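Local coordinates for protein CHAD domain (Ricinus communis, PDB 6QV5) that probably binds inorganic polyphosphate through an all-helical CHAD domain made of helical bundles, and also carries a zinc ion, at residues A17-D21 and P31-G35; R212-E216 and T227-L231; A201-R205 and L241-N245. One frame throughout, in Å; residues are numbered along the deposited sequence.

Contact 1 of 3, residues A17-D21 and P31-G35; sequences ALALD and PAILG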
ATOM      1  N   ALA A  17       6.744  13.597  -7.914  1.00 90.10           N
ATOM      2  CA  ALA A  17       7.506  12.920  -8.965  1.00 90.13           C
ATOM      3  C   ALA A  17       9.005  13.096  -8.722  1.00 94.67           C
ATOM      4  O   ALA A  17       9.507  14.223  -8.717  1.00 94.08           O
ATOM      5  CB  ALA A  17       7.114  13.460 -10.333  1.00 90.87           C
ATOM      6  N   LEU A  18       9.699  11.980  -8.449  1.00 92.04           N
ATOM      7  CA  LEU A  18      11.131  11.978  -8.165  1.00 92.32           C
ATOM      8  C   LEU A  18      11.945  11.650  -9.417  1.00 97.10           C
ATOM      9  O   LEU A  18      11.991  10.496  -9.851  1.00 96.60           O
ATOM     10  CB  LEU A  18      11.454  11.022  -6.997  1.00 92.43           C
ATOM     11  CG  LEU A  18      12.849  11.126  -6.371  1.00 97.22           C
ATOM     12  CD1 LEU A  18      12.974  12.354  -5.476  1.00 97.42           C
ATOM     13  CD2 LEU A  18      13.160   9.892  -5.561  1.00 99.72           C
ATOM     14  N   ALA A  19      12.565  12.685 -10.006  1.00 94.59           N
ATOM     15  CA  ALA A  19      13.388  12.555 -11.205  1.00 94.92           C
ATOM     16  C   ALA A  19      14.875  12.665 -10.848  1.00 99.80           C
ATOM     17  O   ALA A  19      15.433  13.765 -10.790  1.00 99.46           O
ATOM     18  CB  ALA A  19      12.991  13.601 -12.240  1.00 95.66           C
ATOM     19  N   LEU A  20      15.498  11.509 -10.564  1.00 97.00           N
ATOM     20  CA  LEU A  20      16.913  11.417 -10.207  1.00 97.11           C
ATOM     21  C   LEU A  20      17.782  11.490 -11.456  1.00102.06           C
ATOM     22  O   LEU A  20      17.362  11.031 -12.524  1.00101.85           O
ATOM     23  CB  LEU A  20      17.207  10.098  -9.463  1.00 97.14           C
ATOM     24  CG  LEU A  20      16.647   9.931  -8.048  1.00101.83           C
ATOM     25  CD1 LEU A  20      16.572   8.466  -7.676  1.00102.00           C
ATOM     26  CD2 LEU A  20      17.491  10.676  -7.020  1.00104.18           C
ATOM     27  N   ASP A  21      19.002  12.044 -11.318  1.00 99.17           N
ATOM     28  CA  ASP A  21      19.970  12.136 -12.411  1.00 99.26           C
ATOM     29  C   ASP A  21      20.517  10.739 -12.719  1.00103.39           C
ATOM     30  O   ASP A  21      20.569   9.893 -11.823  1.00103.10           O
ATOM     31  CB  ASP A  21      21.122  13.090 -12.042  1.00101.26           C
ATOM     32  CG  ASP A  21      20.731  14.552 -11.941  1.00112.44           C
ATOM     33  OD1 ASP A  21      20.286  15.123 -12.963  1.00113.22           O
ATOM     34  OD2 ASP A  21      20.894  15.134 -10.847  1.00118.46           O
ATOM     35  N   PRO A  31      18.564   9.374   0.440  1.00 73.71           N
ATOM     36  CA  PRO A  31      17.805  10.403   1.173  1.00 72.89           C
ATOM     37  C   PRO A  31      16.709  11.062   0.332  1.00 74.78           C
ATOM     38  O   PRO A  31      15.761  11.601   0.900  1.00 74.24           O
ATOM     39  CB  PRO A  31      18.881  11.401   1.604  1.00 74.71           C
ATOM     40  CG  PRO A  31      19.933  11.280   0.578  1.00 79.31           C
ATOM     41  CD  PRO A  31      19.928   9.849   0.122  1.00 74.99           C
ATOM     42  N   ALA A  32      16.836  11.021  -1.011  1.00 70.02           N
ATOM     43  CA  ALA A  32      15.847  11.584  -1.931  1.00 69.28           C
ATOM     44  C   ALA A  32      14.601  10.697  -1.995  1.00 71.67           C
ATOM     45  O   ALA A  32      13.490  11.226  -2.020  1.00 71.19           O
ATOM     46  CB  ALA A  32      16.445  11.761  -3.317  1.00 69.97           C
ATOM     47  N   ILE A  33      14.790   9.354  -1.997  1.00 67.15           N
ATOM     48  CA  ILE A  33      13.726   8.341  -2.024  1.00 66.35           C
ATOM     49  C   ILE A  33      12.967   8.337  -0.689  1.00 69.35           C
ATOM     50  O   ILE A  33      11.738   8.447  -0.691  1.00 68.48           O
ATOM     51  CB  ILE A  33      14.285   6.933  -2.419  1.00 69.25           C
ATOM     52  CG1 ILE A  33      14.648   6.883  -3.918  1.00 69.50           C
ATOM     53  CG2 ILE A  33      13.313   5.790  -2.051  1.00 69.62           C
ATOM     54  CD1 ILE A  33      15.722   5.885  -4.297  1.00 75.97           C
ATOM     55  N   LEU A  34      13.700   8.219   0.442  1.00 65.64           N
ATOM     56  CA  LEU A  34      13.108   8.204   1.782  1.00 65.25           C
ATOM     57  C   LEU A  34      12.485   9.542   2.168  1.00 67.92           C
ATOM     58  O   LEU A  34      11.456   9.557   2.842  1.00 67.39           O
ATOM     59  CB  LEU A  34      14.107   7.734   2.849  1.00 65.43           C
ATOM     60  CG  LEU A  34      14.481   6.246   2.856  1.00 70.29           C
ATOM     61  CD1 LEU A  34      15.537   5.978   3.889  1.00 70.49           C
ATOM     62  CD2 LEU A  34      13.272   5.355   3.151  1.00 72.94           C
ATOM     63  N   GLY A  35      13.100  10.639   1.714  1.00 63.66           N
ATOM     64  CA  GLY A  35      12.617  11.999   1.938  1.00 62.98           C
ATOM     65  C   GLY A  35      11.297  12.249   1.235  1.00 65.28           C
ATOM     66  O   GLY A  35      10.430  12.940   1.774  1.00 64.85           O
TER

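Contact 2 of 3, residues R212-E216 and T227-L231; sequences RYALE and TRAYL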
ATOM      1  N   ARG A 212       6.208  -1.704  -8.513  1.00 68.53           N
ATOM      2  CA  ARG A 212       5.646  -0.413  -8.917  1.00 68.64           C
ATOM      3  C   ARG A 212       6.342   0.729  -8.166  1.00 72.91           C
ATOM      4  O   ARG A 212       6.723   1.717  -8.793  1.00 72.64           O
ATOM      5  CB  ARG A 212       4.125  -0.373  -8.671  1.00 69.68           C
ATOM      6  CG  ARG A 212       3.412   0.780  -9.373  1.00 81.84           C
ATOM      7  CD  ARG A 212       1.924   0.817  -9.077  1.00 92.88           C
ATOM      8  NE  ARG A 212       1.624   1.527  -7.832  1.00101.77           N
ATOM      9  CZ  ARG A 212       1.364   2.829  -7.748  1.00116.93           C
ATOM     10  NH1 ARG A 212       1.371   3.587  -8.838  1.00103.36           N
ATOM     11  NH2 ARG A 212       1.100   3.385  -6.573  1.00105.97           N
ATOM     12  N   TYR A 213       6.520   0.579  -6.834  1.00 69.47           N
ATOM     13  CA  TYR A 213       7.161   1.583  -5.981  1.00 69.27           C
ATOM     14  C   TYR A 213       8.640   1.788  -6.316  1.00 73.61           C
ATOM     15  O   TYR A 213       9.061   2.935  -6.479  1.00 72.82           O
ATOM     16  CB  TYR A 213       6.966   1.267  -4.482  1.00 70.08           C
ATOM     17  CG  TYR A 213       5.528   1.261  -3.998  1.00 71.17           C
ATOM     18  CD1 TYR A 213       4.576   2.110  -4.559  1.00 72.97           C
ATOM     19  CD2 TYR A 213       5.140   0.471  -2.921  1.00 71.77           C
ATOM     20  CE1 TYR A 213       3.257   2.120  -4.105  1.00 73.46           C
ATOM     21  CE2 TYR A 213       3.828   0.483  -2.449  1.00 72.57           C
ATOM     22  CZ  TYR A 213       2.890   1.311  -3.043  1.00 79.57           C
ATOM     23  OH  TYR A 213       1.597   1.323  -2.580  1.00 80.31           O
ATOM     24  N   ALA A 214       9.411   0.684  -6.454  1.00 70.82           N
ATOM     25  CA  ALA A 214      10.842   0.709  -6.785  1.00 71.05           C
ATOM     26  C   ALA A 214      11.118   1.393  -8.124  1.00 75.57           C
ATOM     27  O   ALA A 214      12.088   2.141  -8.234  1.00 74.95           O
ATOM     28  CB  ALA A 214      11.409  -0.699  -6.791  1.00 71.78           C
ATOM     29  N   LEU A 215      10.248   1.166  -9.124  1.00 72.89           N
ATOM     30  CA  LEU A 215      10.372   1.781 -10.443  1.00 73.23           C
ATOM     31  C   LEU A 215      10.017   3.273 -10.402  1.00 78.00           C
ATOM     32  O   LEU A 215      10.550   4.044 -11.198  1.00 77.71           O
ATOM     33  CB  LEU A 215       9.525   1.022 -11.474  1.00 73.37           C
ATOM     34  CG  LEU A 215       9.958   1.114 -12.940  1.00 78.18           C
ATOM     35  CD1 LEU A 215      11.361   0.535 -13.162  1.00 78.45           C
ATOM     36  CD2 LEU A 215       8.973   0.392 -13.826  1.00 80.21           C
ATOM     37  N   GLU A 216       9.139   3.678  -9.462  1.00 75.41           N
ATOM     38  CA  GLU A 216       8.753   5.077  -9.262  1.00 75.49           C
ATOM     39  C   GLU A 216       9.866   5.825  -8.524  1.00 80.25           C
ATOM     40  O   GLU A 216      10.058   7.019  -8.764  1.00 79.65           O
ATOM     41  CB  GLU A 216       7.437   5.179  -8.482  1.00 76.76           C
ATOM     42  CG  GLU A 216       6.194   4.924  -9.318  1.00 86.16           C
ATOM     43  CD  GLU A 216       4.881   4.851  -8.555  1.00102.43           C
ATOM     44  OE1 GLU A 216       4.897   4.526  -7.345  1.00 89.74           O
ATOM     45  OE2 GLU A 216       3.828   5.107  -9.181  1.00 96.38           O
ATOM     46  N   THR A 227       9.217   1.685 -19.202  1.00101.39           N
ATOM     47  CA  THR A 227       8.687   1.662 -17.833  1.00100.51           C
ATOM     48  C   THR A 227       7.194   1.944 -17.795  1.00102.38           C
ATOM     49  O   THR A 227       6.494   1.336 -16.991  1.00101.83           O
ATOM     50  CB  THR A 227       9.446   2.620 -16.910  1.00109.60           C
ATOM     51  OG1 THR A 227       9.452   3.933 -17.474  1.00109.61           O
ATOM     52  CG2 THR A 227      10.855   2.152 -16.614  1.00108.43           C
ATOM     53  N   ARG A 228       6.710   2.864 -18.657  1.00 97.51           N
ATOM     54  CA  ARG A 228       5.300   3.254 -18.766  1.00 96.57           C
ATOM     55  C   ARG A 228       4.407   2.045 -19.083  1.00 98.21           C
ATOM     56  O   ARG A 228       3.324   1.927 -18.509  1.00 97.83           O
ATOM     57  CB  ARG A 228       5.134   4.358 -19.822  1.00 97.49           C
ATOM     58  CG  ARG A 228       3.839   5.145 -19.700  1.00110.43           C
ATOM     59  CD  ARG A 228       3.853   6.361 -20.601  1.00124.25           C
ATOM     60  NE  ARG A 228       2.508   6.894 -20.813  1.00136.19           N
ATOM     61  CZ  ARG A 228       1.740   6.598 -21.858  1.00152.04           C
ATOM     62  NH1 ARG A 228       2.177   5.773 -22.801  1.00139.69           N
ATOM     63  NH2 ARG A 228       0.529   7.128 -21.969  1.00139.80           N
ATOM     64  N   ALA A 229       4.879   1.144 -19.967  1.00 92.94           N
ATOM     65  CA  ALA A 229       4.176  -0.083 -20.343  1.00 91.83           C
ATOM     66  C   ALA A 229       4.273  -1.128 -19.222  1.00 93.15           C
ATOM     67  O   ALA A 229       3.315  -1.870 -19.000  1.00 93.00           O
ATOM     68  CB  ALA A 229       4.752  -0.641 -21.634  1.00 92.58           C
ATOM     69  N   TYR A 230       5.427  -1.173 -18.520  1.00 87.47           N
ATOM     70  CA  TYR A 230       5.703  -2.084 -17.404  1.00 86.13           C
ATOM     71  C   TYR A 230       4.820  -1.741 -16.196  1.00 88.83           C
ATOM     72  O   TYR A 230       4.262  -2.648 -15.578  1.00 88.16           O
ATOM     73  CB  TYR A 230       7.200  -2.040 -17.036  1.00 86.55           C
ATOM     74  CG  TYR A 230       7.650  -3.111 -16.063  1.00 87.14           C
ATOM     75  CD1 TYR A 230       8.136  -4.335 -16.518  1.00 88.79           C
ATOM     76  CD2 TYR A 230       7.641  -2.883 -14.690  1.00 87.50           C
ATOM     77  CE1 TYR A 230       8.567  -5.317 -15.626  1.00 89.01           C
ATOM     78  CE2 TYR A 230       8.071  -3.856 -13.791  1.00 88.11           C
ATOM     79  CZ  TYR A 230       8.532  -5.072 -14.263  1.00 94.29           C
ATOM     80  OH  TYR A 230       8.954  -6.027 -13.371  1.00 93.68           O
ATOM     81  N   LEU A 231       4.687  -0.434 -15.877  1.00 84.75           N
ATOM     82  CA  LEU A 231       3.868   0.084 -14.776  1.00 84.19           C
ATOM     83  C   LEU A 231       2.378  -0.121 -15.047  1.00 87.38           C
ATOM     84  O   LEU A 231       1.629  -0.393 -14.109  1.00 87.15           O
ATOM     85  CB  LEU A 231       4.157   1.576 -14.519  1.00 84.22           C
ATOM     86  CG  LEU A 231       5.493   1.926 -13.852  1.00 88.97           C
ATOM     87  CD1 LEU A 231       5.940   3.320 -14.236  1.00 89.18           C
ATOM     88  CD2 LEU A 231       5.421   1.799 -12.342  1.00 91.18           C
TER

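Contact 3 of 3, residues A201-R205 and L241-N245; sequences AHRTR and LGRHN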
ATOM      1  N   ALA A 201      -1.804 -15.630  -4.145  1.00 96.36           N
ATOM      2  CA  ALA A 201      -2.424 -14.428  -4.714  1.00 95.45           C
ATOM      3  C   ALA A 201      -1.949 -13.154  -4.009  1.00 97.65           C
ATOM      4  O   ALA A 201      -1.749 -12.133  -4.670  1.00 97.27           O
ATOM      5  CB  ALA A 201      -3.939 -14.533  -4.646  1.00 96.15           C
ATOM      6  N   HIS A 202      -1.758 -13.223  -2.672  1.00 92.80           N
ATOM      7  CA  HIS A 202      -1.273 -12.122  -1.834  1.00 91.79           C
ATOM      8  C   HIS A 202       0.197 -11.817  -2.151  1.00 93.05           C
ATOM      9  O   HIS A 202       0.570 -10.644  -2.218  1.00 92.56           O
ATOM     10  CB  HIS A 202      -1.479 -12.445  -0.339  1.00 92.64           C
ATOM     11  CG  HIS A 202      -0.631 -11.642   0.599  1.00 96.09           C
ATOM     12  ND1 HIS A 202      -0.931 -10.326   0.899  1.00 97.87           N
ATOM     13  CD2 HIS A 202       0.488 -12.001   1.272  1.00 97.89           C
ATOM     14  CE1 HIS A 202       0.010  -9.927   1.740  1.00 97.33           C
ATOM     15  NE2 HIS A 202       0.887 -10.899   1.993  1.00 97.66           N
ATOM     16  N   ARG A 203       1.017 -12.875  -2.351  1.00 87.64           N
ATOM     17  CA  ARG A 203       2.442 -12.775  -2.690  1.00 86.41           C
ATOM     18  C   ARG A 203       2.653 -12.075  -4.034  1.00 87.11           C
ATOM     19  O   ARG A 203       3.574 -11.268  -4.156  1.00 86.51           O
ATOM     20  CB  ARG A 203       3.104 -14.161  -2.695  1.00 87.19           C
ATOM     21  CG  ARG A 203       3.673 -14.568  -1.343  1.00 99.03           C
ATOM     22  CD  ARG A 203       4.412 -15.892  -1.417  1.00111.00           C
ATOM     23  NE  ARG A 203       3.495 -17.032  -1.452  1.00121.53           N
ATOM     24  CZ  ARG A 203       3.847 -18.275  -1.766  1.00137.08           C
ATOM     25  NH1 ARG A 203       5.105 -18.556  -2.087  1.00125.43           N
ATOM     26  NH2 ARG A 203       2.944 -19.246  -1.768  1.00123.73           N
ATOM     27  N   THR A 204       1.784 -12.365  -5.025  1.00 81.35           N
ATOM     28  CA  THR A 204       1.818 -11.765  -6.362  1.00 80.10           C
ATOM     29  C   THR A 204       1.444 -10.277  -6.278  1.00 81.58           C
ATOM     30  O   THR A 204       2.132  -9.452  -6.887  1.00 81.08           O
ATOM     31  CB  THR A 204       0.935 -12.569  -7.339  1.00 87.34           C
ATOM     32  OG1 THR A 204       1.298 -13.950  -7.273  1.00 86.49           O
ATOM     33  CG2 THR A 204       1.051 -12.084  -8.784  1.00 85.55           C
ATOM     34  N   ARG A 205       0.369  -9.951  -5.507  1.00 76.36           N
ATOM     35  CA  ARG A 205      -0.140  -8.595  -5.294  0.60 75.63           C
ATOM     36  C   ARG A 205       0.924  -7.683  -4.650  1.00 78.47           C
ATOM     37  O   ARG A 205       1.061  -6.524  -5.047  1.00 77.86           O
ATOM     38  CB  ARG A 205      -1.418  -8.662  -4.438  0.60 75.29           C
ATOM     39  CG  ARG A 205      -2.177  -7.346  -4.272  0.60 83.27           C
ATOM     40  CD  ARG A 205      -3.559  -7.546  -3.658  0.60 88.70           C
ATOM     41  NE  ARG A 205      -3.524  -8.293  -2.396  0.60 92.30           N
ATOM     42  CZ  ARG A 205      -3.385  -7.742  -1.195  0.60103.20           C
ATOM     43  NH1 ARG A 205      -3.269  -6.424  -1.069  0.60 90.21           N
ATOM     44  NH2 ARG A 205      -3.362  -8.501  -0.109  0.60 87.60           N
ATOM     45  N   LEU A 241      -6.178  -8.191  -8.386  1.00 73.28           N
ATOM     46  CA  LEU A 241      -5.950  -8.925  -7.137  1.00 72.93           C
ATOM     47  C   LEU A 241      -6.455  -8.151  -5.911  1.00 76.33           C
ATOM     48  O   LEU A 241      -6.866  -8.771  -4.929  1.00 75.77           O
ATOM     49  CB  LEU A 241      -4.471  -9.310  -6.968  1.00 72.96           C
ATOM     50  CG  LEU A 241      -3.910 -10.363  -7.930  1.00 77.70           C
ATOM     51  CD1 LEU A 241      -2.410 -10.224  -8.070  1.00 77.73           C
ATOM     52  CD2 LEU A 241      -4.274 -11.778  -7.491  1.00 80.40           C
ATOM     53  N   GLY A 242      -6.427  -6.819  -5.995  1.00 72.58           N
ATOM     54  CA  GLY A 242      -6.899  -5.917  -4.949  1.00 72.18           C
ATOM     55  C   GLY A 242      -8.408  -5.929  -4.805  1.00 75.53           C
ATOM     56  O   GLY A 242      -8.922  -5.783  -3.693  1.00 75.05           O
ATOM     57  N   ARG A 243      -9.125  -6.114  -5.937  1.00 71.77           N
ATOM     58  CA  ARG A 243     -10.589  -6.196  -6.015  1.00 71.29           C
ATOM     59  C   ARG A 243     -11.091  -7.392  -5.193  1.00 74.78           C
ATOM     60  O   ARG A 243     -12.006  -7.232  -4.383  1.00 74.09           O
ATOM     61  CB  ARG A 243     -11.038  -6.302  -7.487  1.00 70.96           C
ATOM     62  CG  ARG A 243     -12.537  -6.537  -7.691  1.00 79.51           C
ATOM     63  CD  ARG A 243     -12.869  -7.134  -9.056  1.00 85.96           C
ATOM     64  NE  ARG A 243     -12.198  -8.417  -9.303  1.00 89.39           N
ATOM     65  CZ  ARG A 243     -12.655  -9.603  -8.908  1.00100.39           C
ATOM     66  NH1 ARG A 243     -13.794  -9.693  -8.230  1.00 85.78           N
ATOM     67  NH2 ARG A 243     -11.974 -10.706  -9.183  1.00 85.44           N
ATOM     68  N   HIS A 244     -10.468  -8.575  -5.389  1.00 71.39           N
ATOM     69  CA  HIS A 244     -10.799  -9.808  -4.672  1.00 71.16           C
ATOM     70  C   HIS A 244     -10.376  -9.715  -3.203  1.00 73.83           C
ATOM     71  O   HIS A 244     -11.034 -10.303  -2.342  1.00 73.17           O
ATOM     72  CB  HIS A 244     -10.156 -11.028  -5.353  1.00 72.10           C
ATOM     73  CG  HIS A 244     -10.623 -12.337  -4.798  1.00 75.63           C
ATOM     74  ND1 HIS A 244     -11.745 -12.973  -5.299  1.00 77.48           N
ATOM     75  CD2 HIS A 244     -10.117 -13.077  -3.785  1.00 77.49           C
ATOM     76  CE1 HIS A 244     -11.879 -14.080  -4.587  1.00 76.95           C
ATOM     77  NE2 HIS A 244     -10.924 -14.184  -3.660  1.00 77.32           N
ATOM     78  N   ASN A 245      -9.284  -8.970  -2.926  1.00 69.77           N
ATOM     79  CA  ASN A 245      -8.752  -8.745  -1.581  1.00 69.12           C
ATOM     80  C   ASN A 245      -9.707  -7.890  -0.745  1.00 72.42           C
ATOM     81  O   ASN A 245      -9.881  -8.167   0.441  1.00 71.97           O
ATOM     82  CB  ASN A 245      -7.360  -8.110  -1.645  1.00 68.72           C
ATOM     83  CG  ASN A 245      -6.747  -7.815  -0.297  1.00 88.58           C
ATOM     84  OD1 ASN A 245      -6.603  -8.694   0.561  1.00 80.51           O
ATOM     85  ND2 ASN A 245      -6.375  -6.563  -0.086  1.00 80.66           N
TER

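Contact 1 of 3, residues A17-D21 and P31-G35
Leu-18 and Leu-20 reach from an extended N-terminal segment onto one turn of helix 26-42, where Ala-32 and Ile-33 receive them. The side-chain contacts are all apolar, with no hydrogen bond between 17-21 and 31-35. Leu-18 does most of the touching and spreads its two methyls over different neighbours: CD2 lies 3.7 Å from Ile-33 CG1, the two side chains crossing at about a right angle, while CD1 packs 4.1 Å from Ala-32 CB. A chi1 of -167° places CG of Leu-18 anti to the backbone N, which brings both methyls onto the helix. Leu-20 packs beside it. Leu-20 CD2 sits 4.0 Å from Ala-32 CB, so the alanine methyl is touched by both leucines from the same side; Leu-20 CD1 approaches Ile-33 CD1 at 4.3 Å.

The arrangement is an extended peptide running alongside the helix, in nearly the opposite direction: in 17-21 every second side chain, Leu-18 and then Leu-20, faces the helical surface, while Ala-19 between them is exposed. Alanine suits the helical side because its small CB lets both leucines come close to the turn.

Contact with the backbone is also close, since Leu-18 CD1 rests 3.7 Å from the carbonyl oxygen of Ala-32. Beyond the pair, Ile-33 continues inward against Ala-70 of helix 54-73 and against Phe-74 and Phe-218, and Leu-20 also meets Leu-221.

Contact 2 of 3, residues R212-E216 and T227-L231
Leu-215 points into the gap between two antiparallel helices and meets Thr-227, Tyr-230 and Leu-231, chiefly through one methyl. Its CD2 is 3.6 Å from Tyr-230 CD2, approaching the ring at a slant, and 3.8 Å from Leu-231 CG. Thr-227 turns its own methyl to the leucine, and Thr-227 CG2 touches both CD1 and CD2 of Leu-215, each at 3.8 Å. This orientation follows from the threonine torsion: chi1 of 54° sets CG2 anti to the carbonyl carbon and OG1 between the backbone N and that carbon, where the hydroxyl hydrogen-bonds with the carbonyl oxygen of Arg-223. Threonine thus serves as an apolar neighbour on one side and satisfies its polar atom through a carbonyl just before the first residue of the helix.

The segments belong to helices 198-217 and 224-260, which form an antiparallel helical hairpin joined by a short connection. Their local axes come within 10.9 Å at 158°, close to antiparallel.

Toward the more exposed margin, Leu-231 crosses Arg-212 at about a right angle, its CD2 lying 3.7 Å from Arg-212 CG. Here the aliphatic part of the arginine supplies the packing surface. A bend at chi3 (85°) carries the guanidinium to Glu-216 and a salt bridge, Arg-212 NH1 to Glu-216 OE2 at 2.9 Å, although the oxygen stands well out of the guanidinium plane and the attraction is one of charge. Tyr-230 hydrogen-bonds through its OH with His-183 of helix 171-192, which lets a polar aromatic residue sit in this buried place.

Contact 3 of 3, residues A201-R205 and L241-N245
The two helical segments run in opposing but steeply inclined directions, with local axes 10.4 Å apart at closest and 131° between them, and the backbones are nearest at Arg-205 and Leu-241, whose CA atoms lie 6.1 Å apart. Leu-241 inserts its branched end between the helices, against Ala-201 and Thr-204. Its CD2 packs 4.0 Å from Ala-201 CB, one turn before Arg-205, and its CD1 reaches the methyl of Thr-204, with Thr-204 CG2 also at 4.0 Å. Alanine leaves room for the branched leucine, while threonine offers CG2 to it and bonds through OG1 to the carbonyl oxygen of Ser-200 in its own helix.

Arg-205, of which one of two deposited conformers is described, crosses Leu-241 at a slant. Its aliphatic chain does the packing: CD stands 3.9 Å from Leu-241 CB and close to the backbone, 3.8 Å from Gly-242 N. Glycine presents no side chain to this passing arginine. A bend at chi3 (54°) then turns the head group onto Asn-245, where, in the conformer described, the guanidinium and amide planes stack only 19° apart. Asn-245 ND2 lies over one face, offset toward the rim and 3.3 Å from Arg-205 NH1. As both nitrogens are donors, this is not a hydrogen bond. Arg-205 NH2 approaches Asn-245 OD1 to 3.3 Å as well, but the angle is poor, so the flat groups meet by stacking.

An apolar leucine between two helices, with an arginine and an asparagine stacked beside it at a partly exposed margin, is one level of the packing in the antiparallel helical hairpin of helices 198-217 and 224-260, part of the all-helical CHAD fold.

Contacts 2 and 3 join the same two helices, 198-217 and 224-260, at levels whose centres lie 18 Å apart; contact 2 is nearer the turn between them. Contact 1 instead lays a non-helical segment on helix 26-42, and its centre is farthest from that of the chain, on the opposite side from contact 3. None is wholly buried: each combines buried and partly exposed residues. Their chemistry differs nonetheless: in contact 1 the side chains meeting are all aliphatic, contact 2 combines a leucine-centred apolar patch with an arginine-glutamate pair inside one helix, and contact 3 carries its polar element across the interface as an arginine-asparagine stack, in one conformer of the arginine.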